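Local coordinates for uncharacterized protein (Vibrio parahaemolyticus M0605, PDB 3X0T) that is PirA, probably one component of a plasmid-encoded pore-forming toxin that makes this marine bacterium virulent, at residues Y55-P60 with N87-Q92. Residues are numbered along the deposited sequence; the frame is centred on the assembly and turned at random.
Sequences YQWGAP and NAFYHQ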
loop_
_atom_site.group_PDB
_atom_site.type_symbol
_atom_site.label_atom_id
_atom_site.label_comp_id
_atom_site.label_asym_id
_atom_site.label_seq_id
_atom_site.Cartn_x
_atom_site.Cartn_y
_atom_site.Cartn_z
ATOM N N TYR A 55 2.527 0.871 -5.122
ATOM C CA TYR A 55 3.455 1.713 -4.365
ATOM C C TYR A 55 3.752 2.922 -5.242
ATOM O O TYR A 55 4.241 2.735 -6.338
ATOM C CB TYR A 55 4.732 0.936 -4.019
ATOM C CG TYR A 55 5.421 1.442 -2.814
ATOM C CD1 TYR A 55 6.069 2.703 -2.811
ATOM C CD2 TYR A 55 5.384 0.737 -1.611
ATOM C CE1 TYR A 55 6.632 3.211 -1.647
ATOM C CE2 TYR A 55 5.932 1.252 -0.452
ATOM C CZ TYR A 55 6.556 2.491 -0.473
ATOM O OH TYR A 55 7.084 2.974 0.705
ATOM N N GLN A 56 3.433 4.122 -4.751
ATOM C CA GLN A 56 3.575 5.342 -5.541
ATOM C C GLN A 56 4.503 6.327 -4.857
ATOM O O GLN A 56 4.678 6.254 -3.621
ATOM C CB GLN A 56 2.225 5.988 -5.752
ATOM C CG GLN A 56 1.280 5.106 -6.559
ATOM C CD GLN A 56 -0.021 5.793 -6.903
ATOM O OE1 GLN A 56 -0.295 6.917 -6.447
ATOM N NE2 GLN A 56 -0.839 5.126 -7.716
ATOM N N TRP A 57 5.098 7.232 -5.640
ATOM C CA TRP A 57 6.015 8.219 -5.105
ATOM C C TRP A 57 5.775 9.556 -5.746
ATOM O O TRP A 57 5.201 9.643 -6.842
ATOM C CB TRP A 57 7.484 7.759 -5.225
ATOM C CG TRP A 57 7.989 7.771 -6.641
ATOM C CD1 TRP A 57 7.829 6.783 -7.603
ATOM C CD2 TRP A 57 8.694 8.830 -7.286
ATOM N NE1 TRP A 57 8.422 7.171 -8.762
ATOM C CE2 TRP A 57 8.937 8.427 -8.616
ATOM C CE3 TRP A 57 9.131 10.110 -6.887
ATOM C CZ2 TRP A 57 9.565 9.289 -9.550
ATOM C CZ3 TRP A 57 9.739 10.944 -7.811
ATOM C CH2 TRP A 57 9.963 10.521 -9.120
ATOM N N GLY A 58 6.262 10.606 -5.092
ATOM C CA GLY A 58 6.154 11.964 -5.646
ATOM C C GLY A 58 7.468 12.710 -5.400
ATOM O O GLY A 58 8.191 12.458 -4.415
ATOM N N ALA A 59 7.737 13.617 -6.331
ATOM C CA ALA A 59 8.909 14.517 -6.268
ATOM C C ALA A 59 8.633 15.643 -5.259
ATOM O O ALA A 59 7.504 15.847 -4.798
ATOM C CB ALA A 59 9.118 15.093 -7.684
ATOM N N PRO A 60 9.652 16.463 -4.961
ATOM C CA PRO A 60 9.414 17.653 -4.146
ATOM C C PRO A 60 8.282 18.449 -4.732
ATOM O O PRO A 60 8.116 18.619 -5.996
ATOM C CB PRO A 60 10.744 18.445 -4.231
ATOM C CG PRO A 60 11.760 17.301 -4.348
ATOM C CD PRO A 60 11.074 16.326 -5.357
ATOM N N ASN A 87 14.837 2.516 -2.639
ATOM C CA ASN A 87 15.268 3.913 -2.713
ATOM C C ASN A 87 14.301 4.790 -1.841
ATOM O O ASN A 87 13.185 4.400 -1.498
ATOM C CB ASN A 87 15.447 4.438 -4.163
ATOM C CG ASN A 87 14.191 4.211 -5.043
ATOM O OD1 ASN A 87 13.725 3.058 -5.223
ATOM N ND2 ASN A 87 13.815 5.328 -5.723
ATOM N N ALA A 88 14.780 6.011 -1.538
ATOM C CA ALA A 88 14.166 6.952 -0.621
ATOM C C ALA A 88 13.375 8.003 -1.398
ATOM O O ALA A 88 13.787 8.399 -2.520
ATOM C CB ALA A 88 15.269 7.618 0.215
ATOM N N PHE A 89 12.276 8.487 -0.816
ATOM C CA PHE A 89 11.394 9.415 -1.469
ATOM C C PHE A 89 11.093 10.590 -0.613
ATOM O O PHE A 89 11.122 10.517 0.641
ATOM C CB PHE A 89 10.056 8.723 -1.816
ATOM C CG PHE A 89 10.217 7.498 -2.691
ATOM C CD1 PHE A 89 10.626 7.692 -4.050
ATOM C CD2 PHE A 89 9.963 6.220 -2.231
ATOM C CE1 PHE A 89 10.720 6.534 -4.863
ATOM C CE2 PHE A 89 10.056 5.116 -3.065
ATOM C CZ PHE A 89 10.423 5.274 -4.368
ATOM N N TYR A 90 10.677 11.706 -1.210
ATOM C CA TYR A 90 10.114 12.853 -0.513
ATOM C C TYR A 90 8.655 12.643 -0.173
ATOM O O TYR A 90 8.185 13.120 0.865
ATOM C CB TYR A 90 10.278 14.092 -1.381
ATOM C CG TYR A 90 11.717 14.524 -1.511
ATOM C CD1 TYR A 90 12.336 15.301 -0.523
ATOM C CD2 TYR A 90 12.487 14.143 -2.600
ATOM C CE1 TYR A 90 13.662 15.686 -0.594
ATOM C CE2 TYR A 90 13.828 14.538 -2.683
ATOM C CZ TYR A 90 14.393 15.303 -1.697
ATOM O OH TYR A 90 15.729 15.669 -1.736
ATOM N N HIS A 91 7.921 11.961 -1.036
ATOM C CA HIS A 91 6.511 11.626 -0.875
ATOM C C HIS A 91 6.302 10.222 -1.336
ATOM O O HIS A 91 6.820 9.854 -2.403
ATOM C CB HIS A 91 5.585 12.582 -1.634
ATOM C CG HIS A 91 5.757 14.005 -1.221
ATOM N ND1 HIS A 91 5.202 14.521 -0.062
ATOM C CD2 HIS A 91 6.570 14.978 -1.745
ATOM C CE1 HIS A 91 5.637 15.753 0.087
ATOM N NE2 HIS A 91 6.487 16.046 -0.891
ATOM N N GLN A 92 5.497 9.445 -0.626
ATOM C CA GLN A 92 5.187 8.083 -1.047
ATOM C C GLN A 92 3.863 7.683 -0.442
ATOM O O GLN A 92 3.454 8.197 0.609
ATOM C CB GLN A 92 6.345 7.121 -0.740
ATOM C CG GLN A 92 6.657 7.006 0.781
ATOM C CD GLN A 92 8.006 6.467 0.958
ATOM O OE1 GLN A 92 8.285 5.281 0.591
ATOM N NE2 GLN A 92 8.935 7.217 1.504
HETATM O O HOH W 1 10.669 11.423 -4.007
#
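The CB of Trp-57 is the bump here: it presses over one face of the Phe-89 ring, 3.6 Å from its centroid. A chi1 of 71° folds the indole back over its own backbone and beside that ring, planes 18° apart but offset so that little of either ring lies over the other. Past the far rim, Tyr-55 CE1 approaches Phe-89 CE2 at 4.2 Å. At the other end, Pro-60 sets CG over one face of Tyr-90, 3.9 Å from the ring centroid. Between these two fits Gly-58 and His-91 form an antiparallel hydrogen-bonded pair: Gly-58 N donates to His-91 O at 2.8 Å, but the return bond is weak. A water donates to Gly-58 O and accepts from Tyr-90 N, carrying the pairing one residue beyond the strand. His-91 turns its ring edge to Ala-59 O, CD2 at 3.3 Å, while its ND1 bonds His-30 ND1. Tyr-55 OH donates to Gln-92 OE1 at 2.6 Å, and Gln-92 NE2 is held by Glu-36 O. Here strand 51-58 ends and strand 91-98 begins, the inner pair of one jelly-roll sheet, with 87-90 leading in. With so few direct backbone bonds, the joining of these strand ends probably owes much to the CH-pi fits and the tyrosine-glutamine bond.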